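Local coordinates for variant surface glycoprotein MITAT 1.1 (Trypanosoma brucei brucei, PDB 5LY9) that forms the dense coat on the surface of the trypanosome, one of a series of antigenically distinct glycoproteins by whose switching the parasite evades the host's immune response, at residues 33-36 / 37-41; 335-338 / 339-342; 255-258 / 259-263; 322-325 / 326-330. All coordinates share one frame; numbering follows the deposited sequence.

All four contacts are local, and together they illustrate how one grip between near neighbours changes with its surroundings in the N-terminal, A-type domain of this VSG. Interaction 1 is the buried one, a helical turn of 24-55 whose side chains face the second subunit, the loop 255-263 and a sugar. Interaction 3, the turn in that loop, packs A259 on E34 and V35 of the helix, and is held by polar atoms. Interactions 2 and 4 share the small antiparallel sheet of strands 323-324 and 335-336. Interaction 2, partly buried, combines two 3-10 bonds with apolar packing beside helix 343-367, while interaction 4, at the surface, has one weak bond and apolar packing.

Interaction 1 of 4, residues 33-36 / 37-41; sequences QEVI and SNIQK. With NAG (2-acetamido-2-deoxy-beta-D-glucopyranose), chain C.
V35 and I39 lie side by side on one flank of helix 24-55, pointing the same way, with CG1 of V35 3.9 Å from CD1 of I39. With CG1 anti to the backbone N (chi1 166°), V35 turns this methyl to the later residue. On another flank I36 and Q40 cross obliquely, and the Q40 amide reaches K84 and E81 of the second subunit, whose L80 packs on I36. Underneath run the i to i+4 backbone bonds, among them Q40 N to I36 O at 2.8 Å. The third flank is polar. One water accepts from K41 NZ and donates to E34 OE1 and, at 2.6 Å, to N38 OD1; in the conformer given, S37 OG also donates to it. Beyond them the acetamide methyl C8 of the N-acetylglucosamine rests 3.6 Å from N38 CG. One turn of a long helix of the VSG dimer thus meets subunit, loop and glycan. E34 OE1 and K41 NZ, 5.3 Å apart, meet through the water, which has a fourfold complement when S37 adopts that conformer and probably softens the opposite charges it joins, whereas V35 and I39 keep their flank apolar.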
ATOM      1  N   GLN A  33       3.703   8.268   2.712  1.00 19.02           N
ATOM      2  CA  GLN A  33       3.590   9.343   3.644  1.00 19.87           C
ATOM      3  C   GLN A  33       4.163  10.632   3.132  1.00 19.91           C
ATOM      4  O   GLN A  33       3.588  11.704   3.392  1.00 19.96           O
ATOM      5  CB  GLN A  33       4.223   9.002   5.013  1.00 20.01           C
ATOM      6  CG  GLN A  33       3.474   7.877   5.760  1.00 20.88           C
ATOM      7  CD  GLN A  33       4.177   7.375   7.009  1.00 22.35           C
ATOM      8  OE1 GLN A  33       5.398   7.287   7.020  1.00 23.71           O
ATOM      9  NE2 GLN A  33       3.438   7.122   8.057  1.00 23.08           N
ATOM     10  N   GLU A  34       5.266  10.565   2.416  1.00 20.53           N
ATOM     11  CA  GLU A  34       5.887  11.756   1.825  1.00 21.63           C
ATOM     12  C   GLU A  34       5.029  12.282   0.675  1.00 21.14           C
ATOM     13  O   GLU A  34       4.909  13.492   0.536  1.00 21.68           O
ATOM     14  CB  GLU A  34       7.292  11.436   1.330  1.00 24.71           C
ATOM     15  CG  GLU A  34       8.285  11.375   2.512  1.00 30.72           C
ATOM     16  CD  GLU A  34       8.273  12.703   3.275  1.00 36.14           C
ATOM     17  OE1 GLU A  34       8.468  13.803   2.646  1.00 45.07           O
ATOM     18  OE2 GLU A  34       7.915  12.664   4.482  1.00 46.01           O
ATOM     19  N   VAL A  35       4.421  11.391  -0.109  1.00 19.39           N
ATOM     20  CA  VAL A  35       3.499  11.852  -1.137  1.00 19.31           C
ATOM     21  C   VAL A  35       2.349  12.620  -0.489  1.00 19.87           C
ATOM     22  O   VAL A  35       2.018  13.743  -0.920  1.00 19.54           O
ATOM     23  CB  VAL A  35       2.933  10.686  -1.937  1.00 19.59           C
ATOM     24  CG1 VAL A  35       1.753  11.153  -2.742  1.00 20.60           C
ATOM     25  CG2 VAL A  35       4.009  10.042  -2.813  1.00 19.39           C
ATOM     26  N   ILE A  36       1.750  12.073   0.571  1.00 19.07           N
ATOM     27  CA  ILE A  36       0.632  12.723   1.224  0.85 19.70           C
ATOM     28  C   ILE A  36       1.076  14.053   1.881  1.00 19.82           C
ATOM     29  O   ILE A  36       0.407  15.081   1.774  1.00 18.92           O
ATOM     30  CB  ILE A  36      -0.043  11.810   2.237  0.85 19.26           C
ATOM     31  CG1 ILE A  36      -0.692  10.614   1.563  0.85 19.76           C
ATOM     32  CG2 ILE A  36      -1.065  12.580   2.988  0.85 19.76           C
ATOM     33  CD1 ILE A  36      -1.034   9.449   2.505  0.85 19.24           C
ATOM     34  N   SER A  37       2.268  14.023   2.522  1.00 19.73           N
ATOM     35  CA  SER A  37       2.821  15.203   3.076  0.57 20.72           C
ATOM     36  C   SER A  37       2.966  16.329   2.039  1.00 20.23           C
ATOM     37  O   SER A  37       2.613  17.461   2.311  1.00 19.85           O
ATOM     38  CB  SER A  37       4.167  14.912   3.736  0.57 20.70           C
ATOM     39  OG  SER A  37       4.725  16.091   4.235  0.57 21.52           O
ATOM     40  N   ASN A  38       3.486  16.006   0.880  1.00 20.39           N
ATOM     41  CA  ASN A  38       3.579  16.974  -0.228  1.00 20.44           C
ATOM     42  C   ASN A  38       2.223  17.526  -0.669  1.00 20.65           C
ATOM     43  O   ASN A  38       2.059  18.744  -0.853  1.00 19.87           O
ATOM     44  CB  ASN A  38       4.308  16.402  -1.438  1.00 21.14           C
ATOM     45  CG  ASN A  38       5.818  16.373  -1.273  1.00 22.31           C
ATOM     46  OD1 ASN A  38       6.383  16.829  -0.255  1.00 23.72           O
ATOM     47  ND2 ASN A  38       6.476  15.893  -2.293  1.00 22.83           N
ATOM     48  N   ILE A  39       1.259  16.639  -0.775  1.00 20.12           N
ATOM     49  CA  ILE A  39      -0.129  17.074  -1.074  1.00 20.03           C
ATOM     50  C   ILE A  39      -0.651  18.045  -0.024  1.00 20.01           C
ATOM     51  O   ILE A  39      -1.257  19.077  -0.325  1.00 20.10           O
ATOM     52  CB  ILE A  39      -1.041  15.826  -1.198  1.00 19.28           C
ATOM     53  CG1 ILE A  39      -0.716  15.083  -2.505  1.00 19.55           C
ATOM     54  CG2 ILE A  39      -2.521  16.229  -1.194  1.00 19.87           C
ATOM     55  CD1 ILE A  39      -1.258  13.662  -2.622  1.00 20.43           C
ATOM     56  N   GLN A  40      -0.430  17.689   1.221  1.00 19.82           N
ATOM     57  CA  GLN A  40      -0.724  18.570   2.364  1.00 20.40           C
ATOM     58  C   GLN A  40      -0.074  19.900   2.370  1.00 20.90           C
ATOM     59  O   GLN A  40      -0.748  20.881   2.704  1.00 22.12           O
ATOM     60  CB  GLN A  40      -0.529  17.912   3.717  1.00 20.34           C
ATOM     61  CG  GLN A  40      -1.444  16.704   3.966  1.00 21.03           C
ATOM     62  CD  GLN A  40      -1.007  15.994   5.238  1.00 20.53           C
ATOM     63  OE1 GLN A  40       0.172  15.614   5.376  1.00 20.52           O
ATOM     64  NE2 GLN A  40      -1.935  15.836   6.183  1.00 21.27           N
ATOM     65  N   LYS A  41       1.210  19.934   2.041  1.00 20.78           N
ATOM     66  CA  LYS A  41       1.940  21.182   1.994  1.00 21.55           C
ATOM     67  C   LYS A  41       1.342  22.091   0.917  1.00 21.07           C
ATOM     68  O   LYS A  41       1.306  23.305   1.096  1.00 21.11           O
ATOM     69  CB  LYS A  41       3.401  20.916   1.658  1.00 23.27           C
ATOM     70  CG  LYS A  41       4.123  20.275   2.830  1.00 25.48           C
ATOM     71  CD  LYS A  41       5.586  20.039   2.467  1.00 29.12           C
ATOM     72  CE  LYS A  41       6.288  19.362   3.642  1.00 33.53           C
ATOM     73  NZ  LYS A  41       7.657  18.985   3.255  1.00 36.01           N
TER
HETATM   74  C1  NAG C   1       5.048  24.326  -3.140  1.00 24.26           C
HETATM   75  C2  NAG C   1       5.498  23.613  -1.874  1.00 26.74           C
HETATM   76  C3  NAG C   1       4.928  24.232  -0.648  1.00 25.48           C
HETATM   77  C4  NAG C   1       5.298  25.721  -0.664  1.00 26.21           C
HETATM   78  C5  NAG C   1       4.798  26.366  -1.948  1.00 25.07           C
HETATM   79  C6  NAG C   1       5.167  27.846  -2.122  1.00 25.57           C
HETATM   80  C7  NAG C   1       5.995  21.229  -2.056  1.00 29.10           C
HETATM   81  C8  NAG C   1       5.492  19.812  -2.099  1.00 27.88           C
HETATM   82  N2  NAG C   1       5.097  22.212  -1.929  1.00 26.07           N
HETATM   83  O3  NAG C   1       5.501  23.622   0.501  1.00 27.81           O
HETATM   84  O4  NAG C   1       4.627  26.318   0.442  1.00 28.15           O
HETATM   85  O5  NAG C   1       5.394  25.705  -3.034  1.00 24.75           O
HETATM   86  O6  NAG C   1       6.571  28.023  -1.878  1.00 26.16           O
HETATM   87  O7  NAG C   1       7.174  21.477  -2.162  1.00 29.56           O
HETATM   88  O   HOH W   1       6.807  16.288   2.278  1.00 38.70           O

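Interaction 2 of 4, residues 335-338 / 339-342; sequences APLG and KIHD
L337 O is gripped by two donors, I340 N at 2.9 Å, from above the carbonyl plane, and K48 NZ of helix 24-55. One residue earlier, P336 O accepts the shortest polar bond here, from K339 N at 2.8 Å, again with the N-H above the carbonyl plane, 47° out of it. Two successive i to i+3 bonds of this kind make a short 3-10 turn, which bends the chain as it leaves strand 335-336. The turn brings K339 back over the proline. Its CG stands anti to its own carbonyl carbon (chi1 -74°), and the extended chain runs aslant over the P336 ring, laying CD 3.6 Å from both CG and CD of the ring. The methylenes do the touching, while the amine leads on outward, and a mannose of the glycan touches this lysine. I340 serves the inner side: its CD1 comes within 4.1 Å of A335 CB and 4.4 Å of L337 CD2, and its CG1 lies 3.7 Å from P336 O, so the CG1-CD1 branch lies along the inside of the bend. Around the turn, backbone bonds join A335 to I324 of strand 323-324 and L337 to E322, I340 and L337 both pack on L346 of helix 343-367, and D342 N-caps that helix through its OD2 to E345 N.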
ATOM      1  N   ALA A 335       0.098  34.970  14.988  1.00 34.18           N
ATOM      2  CA  ALA A 335       1.189  34.327  14.237  1.00 32.08           C
ATOM      3  C   ALA A 335       1.161  34.673  12.735  1.00 30.95           C
ATOM      4  O   ALA A 335       0.119  34.818  12.160  1.00 31.08           O
ATOM      5  CB  ALA A 335       1.118  32.827  14.403  1.00 34.16           C
ATOM      6  N   PRO A 336       2.319  34.729  12.097  1.00 30.77           N
ATOM      7  CA  PRO A 336       2.328  34.980  10.687  1.00 29.72           C
ATOM      8  C   PRO A 336       1.992  33.667   9.949  1.00 27.74           C
ATOM      9  O   PRO A 336       2.281  32.583  10.411  1.00 28.18           O
ATOM     10  CB  PRO A 336       3.741  35.441  10.441  1.00 31.62           C
ATOM     11  CG  PRO A 336       4.570  34.721  11.411  1.00 32.71           C
ATOM     12  CD  PRO A 336       3.664  34.431  12.610  1.00 33.08           C
ATOM     13  N   LEU A 337       1.334  33.774   8.802  1.00 28.25           N
ATOM     14  CA  LEU A 337       0.925  32.596   8.053  1.00 25.83           C
ATOM     15  C   LEU A 337       2.077  31.685   7.789  1.00 25.97           C
ATOM     16  O   LEU A 337       1.924  30.463   7.781  1.00 23.90           O
ATOM     17  CB  LEU A 337       0.218  32.982   6.726  1.00 27.24           C
ATOM     18  CG  LEU A 337      -1.236  33.440   6.856  1.00 27.81           C
ATOM     19  CD1 LEU A 337      -1.813  34.038   5.582  1.00 26.54           C
ATOM     20  CD2 LEU A 337      -2.100  32.250   7.313  1.00 28.60           C
ATOM     21  N   GLY A 338       3.231  32.273   7.490  1.00 27.44           N
ATOM     22  CA  GLY A 338       4.435  31.495   7.262  1.00 29.18           C
ATOM     23  C   GLY A 338       4.808  30.563   8.443  1.00 32.17           C
ATOM     24  O   GLY A 338       5.548  29.632   8.223  1.00 35.22           O
ATOM     25  N   LYS A 339       4.292  30.775   9.643  1.00 30.98           N
ATOM     26  CA  LYS A 339       4.574  29.809  10.732  1.00 33.43           C
ATOM     27  C   LYS A 339       3.456  28.848  11.004  1.00 31.49           C
ATOM     28  O   LYS A 339       3.539  28.095  11.986  1.00 32.06           O
ATOM     29  CB  LYS A 339       4.884  30.573  11.995  1.00 37.22           C
ATOM     30  CG  LYS A 339       6.285  31.188  11.912  1.00 43.86           C
ATOM     31  CD  LYS A 339       6.487  32.176  13.035  1.00 51.55           C
ATOM     32  CE  LYS A 339       7.961  32.368  13.413  1.00 57.28           C
ATOM     33  NZ  LYS A 339       8.037  33.476  14.404  1.00 59.78           N
ATOM     34  N   ILE A 340       2.384  28.863  10.203  1.00 27.29           N
ATOM     35  CA  ILE A 340       1.219  28.011  10.519  1.00 26.73           C
ATOM     36  C   ILE A 340       1.184  27.004   9.373  1.00 26.89           C
ATOM     37  O   ILE A 340       1.034  27.404   8.230  1.00 27.42           O
ATOM     38  CB  ILE A 340      -0.106  28.836  10.499  1.00 28.05           C
ATOM     39  CG1 ILE A 340      -0.039  29.973  11.524  1.00 28.06           C
ATOM     40  CG2 ILE A 340      -1.289  27.933  10.756  1.00 27.87           C
ATOM     41  CD1 ILE A 340      -1.122  31.036  11.451  1.00 28.91           C
ATOM     42  N   HIS A 341       1.427  25.760   9.670  1.00 26.59           N
ATOM     43  CA  HIS A 341       1.538  24.714   8.615  1.00 27.25           C
ATOM     44  C   HIS A 341       0.420  23.640   8.678  1.00 25.71           C
ATOM     45  O   HIS A 341       0.200  22.939   7.682  1.00 24.52           O
ATOM     46  CB  HIS A 341       2.911  24.045   8.724  1.00 29.73           C
ATOM     47  CG  HIS A 341       3.090  23.245   9.971  1.00 33.04           C
ATOM     48  ND1 HIS A 341       2.635  21.942  10.106  1.00 36.96           N
ATOM     49  CD2 HIS A 341       3.621  23.585  11.171  1.00 35.55           C
ATOM     50  CE1 HIS A 341       2.855  21.532  11.345  1.00 36.50           C
ATOM     51  NE2 HIS A 341       3.491  22.497  12.001  1.00 37.00           N
ATOM     52  N   ASP A 342      -0.273  23.544   9.808  1.00 24.01           N
ATOM     53  CA  ASP A 342      -1.225  22.478  10.017  1.00 25.04           C
ATOM     54  C   ASP A 342      -2.459  22.732   9.192  1.00 23.11           C
ATOM     55  O   ASP A 342      -3.096  23.789   9.344  1.00 21.77           O
ATOM     56  CB  ASP A 342      -1.561  22.361  11.477  1.00 26.84           C
ATOM     57  CG  ASP A 342      -2.503  21.236  11.755  1.00 28.65           C
ATOM     58  OD1 ASP A 342      -2.067  20.047  11.769  1.00 31.25           O
ATOM     59  OD2 ASP A 342      -3.702  21.504  11.873  1.00 27.56           O
TER

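Interaction 3 of 4, residues 255-258 / 259-263; sequences REAK and AKDLA
K258 overlaps K260 alongside, the two chains pointing the same way, with K258 CB 4.0 Å from K260 CG. Both belong to a type I beta turn, K258 to D261, in the loop that follows helix 244-254. D261 N closes it onto K258 O at 2.9 Å, from above the carbonyl plane. The aspartate side chain makes a second link: with CG set beside its backbone N and anti to the carbonyl carbon (chi1 -71°), its carboxylate lies back across the turn and takes K258 N on OD2. That N-H...O angle is 174°, yet the donor approaches from well above the carboxylate plane, 68° out of it. Backbone and side chain of one residue therefore hold both the N-H and the C=O of K258, which fixes the start of the turn. The lysine's own chain bends at its second torsion and carries NZ to E256 OE1, 3.1 Å away, in a salt bridge; R159 is a second cationic partner of the same oxygen, so the glutamate may offset the like charges around it. A259 N, in the turn itself, bonds E31 of helix 24-55, tying the loop to that helix. A water beside the turn donates to D261 OD2 at 2.7 Å and to E256 O at 3.1 Å.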
ATOM      1  N   ARG A 255       8.710   0.807 -11.038  1.00 23.50           N
ATOM      2  CA  ARG A 255       7.510   1.665 -11.261  1.00 24.31           C
ATOM      3  C   ARG A 255       6.911   2.355 -10.051  1.00 23.41           C
ATOM      4  O   ARG A 255       5.850   3.014 -10.181  1.00 23.44           O
ATOM      5  CB  ARG A 255       6.429   0.887 -12.050  1.00 26.86           C
ATOM      6  CG  ARG A 255       7.062   0.616 -13.392  1.00 32.67           C
ATOM      7  CD  ARG A 255       6.279  -0.182 -14.361  1.00 37.28           C
ATOM      8  NE  ARG A 255       7.098  -0.362 -15.579  1.00 41.68           N
ATOM      9  CZ  ARG A 255       6.623  -0.872 -16.708  1.00 46.37           C
ATOM     10  NH1 ARG A 255       5.336  -1.198 -16.819  1.00 48.14           N
ATOM     11  NH2 ARG A 255       7.433  -1.029 -17.730  1.00 50.08           N
ATOM     12  N   GLU A 256       7.639   2.365  -8.935  1.00 21.62           N
ATOM     13  CA  GLU A 256       7.134   2.976  -7.711  1.00 22.70           C
ATOM     14  C   GLU A 256       6.923   4.465  -7.944  1.00 23.08           C
ATOM     15  O   GLU A 256       7.833   5.202  -8.427  1.00 22.35           O
ATOM     16  CB  GLU A 256       8.137   2.845  -6.589  1.00 22.45           C
ATOM     17  CG  GLU A 256       8.290   1.424  -6.125  1.00 22.62           C
ATOM     18  CD  GLU A 256       9.498   1.165  -5.227  1.00 23.24           C
ATOM     19  OE1 GLU A 256      10.377   1.997  -5.197  1.00 23.47           O
ATOM     20  OE2 GLU A 256       9.547   0.071  -4.575  1.00 22.65           O
ATOM     21  N   ALA A 257       5.750   4.956  -7.503  1.00 22.23           N
ATOM     22  CA  ALA A 257       5.511   6.428  -7.398  1.00 23.55           C
ATOM     23  C   ALA A 257       6.385   6.993  -6.276  1.00 23.71           C
ATOM     24  O   ALA A 257       6.494   6.390  -5.220  1.00 24.81           O
ATOM     25  CB  ALA A 257       4.045   6.717  -7.078  1.00 23.89           C
ATOM     26  N   LYS A 258       6.909   8.182  -6.500  1.00 22.03           N
ATOM     27  CA  LYS A 258       7.750   8.879  -5.576  1.00 22.53           C
ATOM     28  C   LYS A 258       7.187  10.238  -5.271  1.00 22.14           C
ATOM     29  O   LYS A 258       6.587  10.912  -6.136  1.00 22.39           O
ATOM     30  CB  LYS A 258       9.121   9.094  -6.172  1.00 23.76           C
ATOM     31  CG  LYS A 258       9.857   7.893  -6.825  1.00 24.31           C
ATOM     32  CD  LYS A 258      10.404   6.949  -5.823  1.00 24.77           C
ATOM     33  CE  LYS A 258      10.961   5.723  -6.528  1.00 25.92           C
ATOM     34  NZ  LYS A 258      11.583   4.796  -5.527  1.00 27.45           N
ATOM     35  N   ALA A 259       7.416  10.680  -4.056  1.00 21.76           N
ATOM     36  CA  ALA A 259       6.984  11.973  -3.621  1.00 22.00           C
ATOM     37  C   ALA A 259       7.562  13.103  -4.453  1.00 22.92           C
ATOM     38  O   ALA A 259       6.888  14.135  -4.697  1.00 24.22           O
ATOM     39  CB  ALA A 259       7.341  12.148  -2.145  1.00 22.04           C
ATOM     40  N   LYS A 260       8.769  12.919  -4.949  1.00 23.16           N
ATOM     41  CA  LYS A 260       9.380  13.869  -5.852  1.00 25.34           C
ATOM     42  C   LYS A 260       8.828  13.920  -7.269  1.00 25.35           C
ATOM     43  O   LYS A 260       9.255  14.782  -8.022  1.00 25.11           O
ATOM     44  CB  LYS A 260      10.904  13.628  -5.929  1.00 28.14           C
ATOM     45  CG  LYS A 260      11.278  12.444  -6.734  1.00 32.35           C
ATOM     46  CD  LYS A 260      12.767  12.056  -6.635  1.00 38.38           C
ATOM     47  CE  LYS A 260      12.877  10.654  -7.179  1.00 42.23           C
ATOM     48  NZ  LYS A 260      12.524  10.713  -8.615  1.00 48.81           N
ATOM     49  N   ASP A 261       7.858  13.066  -7.619  1.00 24.77           N
ATOM     50  CA  ASP A 261       7.311  13.020  -8.951  1.00 24.98           C
ATOM     51  C   ASP A 261       6.536  14.314  -9.227  1.00 26.09           C
ATOM     52  O   ASP A 261       6.034  14.955  -8.319  1.00 26.01           O
ATOM     53  CB  ASP A 261       6.384  11.797  -9.184  1.00 25.66           C
ATOM     54  CG  ASP A 261       7.139  10.455  -9.243  1.00 27.30           C
ATOM     55  OD1 ASP A 261       8.370  10.469  -9.308  1.00 30.70           O
ATOM     56  OD2 ASP A 261       6.436   9.417  -9.253  1.00 28.01           O
ATOM     57  N   LEU A 262       6.391  14.582 -10.504  1.00 26.11           N
ATOM     58  CA  LEU A 262       5.619  15.724 -11.029  1.00 27.13           C
ATOM     59  C   LEU A 262       4.245  15.861 -10.406  1.00 25.98           C
ATOM     60  O   LEU A 262       3.855  16.981  -9.970  1.00 23.60           O
ATOM     61  CB  LEU A 262       5.471  15.579 -12.588  1.00 32.13           C
ATOM     62  CG  LEU A 262       6.807  15.726 -13.329  1.00 35.05           C
ATOM     63  CD1 LEU A 262       6.632  15.442 -14.823  1.00 39.08           C
ATOM     64  CD2 LEU A 262       7.434  17.086 -13.040  1.00 36.72           C
ATOM     65  N   ALA A 263       3.554  14.743 -10.251  1.00 23.63           N
ATOM     66  CA  ALA A 263       2.216  14.763  -9.682  1.00 24.40           C
ATOM     67  C   ALA A 263       2.118  15.369  -8.282  1.00 23.64           C
ATOM     68  O   ALA A 263       1.049  15.829  -7.906  1.00 25.20           O
ATOM     69  CB  ALA A 263       1.580  13.330  -9.715  1.00 24.95           C
TER
HETATM   70  O   HOH W   2       7.310   7.262 -10.716  1.00 44.88           O

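Interaction 4 of 4, residues 322-325 / 326-330; sequences EIIP and AGIAG
A326 follows P325 directly and, with G327, forms the corner of a type II beta turn that runs from P325 to I328. Its CB points away from 322-325. G327 takes the third position with phi at 105°, the positive phi that a type II turn requires and that glycine adopts readily. At I328 the chain comes back. Its N-H points at P325 O in a weak bond of 3.4 Å, nearly straight at 168°, so the turn is closed only loosely by hydrogen bonding. The side chain of I328 does more. Its two branches part at CB: CG1, anti to the carbonyl carbon (chi1 -67°), approaches the proline ring at CG, 4.2 Å away, the two side chains crossing at a slant, whereas CG2 goes to I324, where it meets the CG2 methyl at 4.0 Å. I324 and I328 stand at about a right angle to each other, and CG2 of I324 also comes to 3.9 Å from I328 CB. Y353 of helix 343-367 packs on both P325 and I328, and I356 on I328, while I51 of helix 24-55 packs on I324. Next, A329 N hydrogen-bonds OD1 of N352 of helix 343-367, and A329 packs on T283 of the second subunit. With a single weak bond across it, this surface turn after strand 323-324 probably relies mainly on apolar contact of three branched or ringed side chains and on the backbone geometry that glycine permits.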
ATOM      1  N   GLU A 322       1.875  37.733   6.611  1.00 27.75           N
ATOM      2  CA  GLU A 322       0.611  38.250   7.038  1.00 28.16           C
ATOM      3  C   GLU A 322       0.293  37.673   8.426  1.00 29.25           C
ATOM      4  O   GLU A 322       0.319  36.481   8.604  1.00 28.25           O
ATOM      5  CB  GLU A 322      -0.502  37.962   6.015  1.00 28.39           C
ATOM      6  CG  GLU A 322      -1.851  38.584   6.341  1.00 28.08           C
ATOM      7  CD  GLU A 322      -1.955  40.087   6.009  1.00 31.71           C
ATOM      8  OE1 GLU A 322      -0.958  40.681   5.571  1.00 31.16           O
ATOM      9  OE2 GLU A 322      -3.074  40.646   6.159  1.00 32.46           O
ATOM     10  N   ILE A 323      -0.014  38.543   9.381  1.00 27.92           N
ATOM     11  CA  ILE A 323      -0.259  38.109  10.734  1.00 31.51           C
ATOM     12  C   ILE A 323      -1.717  37.748  10.965  1.00 29.50           C
ATOM     13  O   ILE A 323      -2.610  38.486  10.593  1.00 30.36           O
ATOM     14  CB  ILE A 323       0.120  39.215  11.763  1.00 33.22           C
ATOM     15  CG1 ILE A 323       1.596  39.485  11.699  1.00 37.63           C
ATOM     16  CG2 ILE A 323      -0.295  38.813  13.190  1.00 33.72           C
ATOM     17  CD1 ILE A 323       2.374  38.458  12.446  1.00 41.42           C
ATOM     18  N   ILE A 324      -1.937  36.590  11.554  1.00 29.94           N
ATOM     19  CA  ILE A 324      -3.248  36.197  11.990  1.00 29.74           C
ATOM     20  C   ILE A 324      -3.340  36.477  13.481  1.00 31.27           C
ATOM     21  O   ILE A 324      -2.628  35.879  14.279  1.00 30.97           O
ATOM     22  CB  ILE A 324      -3.483  34.669  11.755  1.00 30.14           C
ATOM     23  CG1 ILE A 324      -3.142  34.292  10.309  1.00 29.84           C
ATOM     24  CG2 ILE A 324      -4.904  34.331  12.125  1.00 30.22           C
ATOM     25  CD1 ILE A 324      -3.811  35.167   9.270  1.00 30.61           C
ATOM     26  N   PRO A 325      -4.221  37.367  13.862  1.00 34.21           N
ATOM     27  CA  PRO A 325      -4.304  37.785  15.251  1.00 36.44           C
ATOM     28  C   PRO A 325      -4.897  36.751  16.146  1.00 36.76           C
ATOM     29  O   PRO A 325      -5.693  35.912  15.704  1.00 32.68           O
ATOM     30  CB  PRO A 325      -5.213  39.001  15.229  1.00 35.69           C
ATOM     31  CG  PRO A 325      -5.797  39.066  13.922  1.00 35.70           C
ATOM     32  CD  PRO A 325      -5.005  38.226  12.965  1.00 34.60           C
ATOM     33  N   ALA A 326      -4.505  36.823  17.421  1.00 37.69           N
ATOM     34  CA  ALA A 326      -5.153  36.051  18.440  1.00 37.16           C
ATOM     35  C   ALA A 326      -6.636  36.392  18.403  1.00 36.96           C
ATOM     36  O   ALA A 326      -7.024  37.515  18.097  1.00 37.08           O
ATOM     37  CB  ALA A 326      -4.569  36.411  19.787  1.00 40.92           C
ATOM     38  N   GLY A 327      -7.472  35.391  18.605  1.00 38.45           N
ATOM     39  CA  GLY A 327      -8.933  35.544  18.504  1.00 37.83           C
ATOM     40  C   GLY A 327      -9.580  34.952  17.242  1.00 36.42           C
ATOM     41  O   GLY A 327     -10.719  34.586  17.286  1.00 37.09           O
ATOM     42  N   ILE A 328      -8.865  34.865  16.127  1.00 34.19           N
ATOM     43  CA  ILE A 328      -9.366  34.207  14.927  1.00 32.84           C
ATOM     44  C   ILE A 328      -9.337  32.693  15.204  1.00 32.12           C
ATOM     45  O   ILE A 328      -8.337  32.175  15.648  1.00 30.78           O
ATOM     46  CB  ILE A 328      -8.485  34.550  13.702  1.00 32.08           C
ATOM     47  CG1 ILE A 328      -8.605  36.030  13.322  1.00 34.03           C
ATOM     48  CG2 ILE A 328      -8.815  33.680  12.514  1.00 32.21           C
ATOM     49  CD1 ILE A 328      -9.978  36.437  12.776  1.00 33.61           C
ATOM     50  N   ALA A 329     -10.447  32.008  14.949  1.00 32.31           N
ATOM     51  CA  ALA A 329     -10.533  30.570  15.111  1.00 32.66           C
ATOM     52  C   ALA A 329     -10.097  30.082  16.514  1.00 32.77           C
ATOM     53  O   ALA A 329      -9.547  28.990  16.672  1.00 34.77           O
ATOM     54  CB  ALA A 329      -9.739  29.879  14.011  1.00 30.78           C
ATOM     55  N   GLY A 330     -10.361  30.891  17.526  1.00 34.52           N
ATOM     56  CA  GLY A 330     -10.016  30.544  18.925  1.00 35.98           C
ATOM     57  C   GLY A 330      -8.520  30.522  19.207  1.00 36.21           C
ATOM     58  O   GLY A 330      -8.115  29.984  20.222  1.00 36.65           O
TER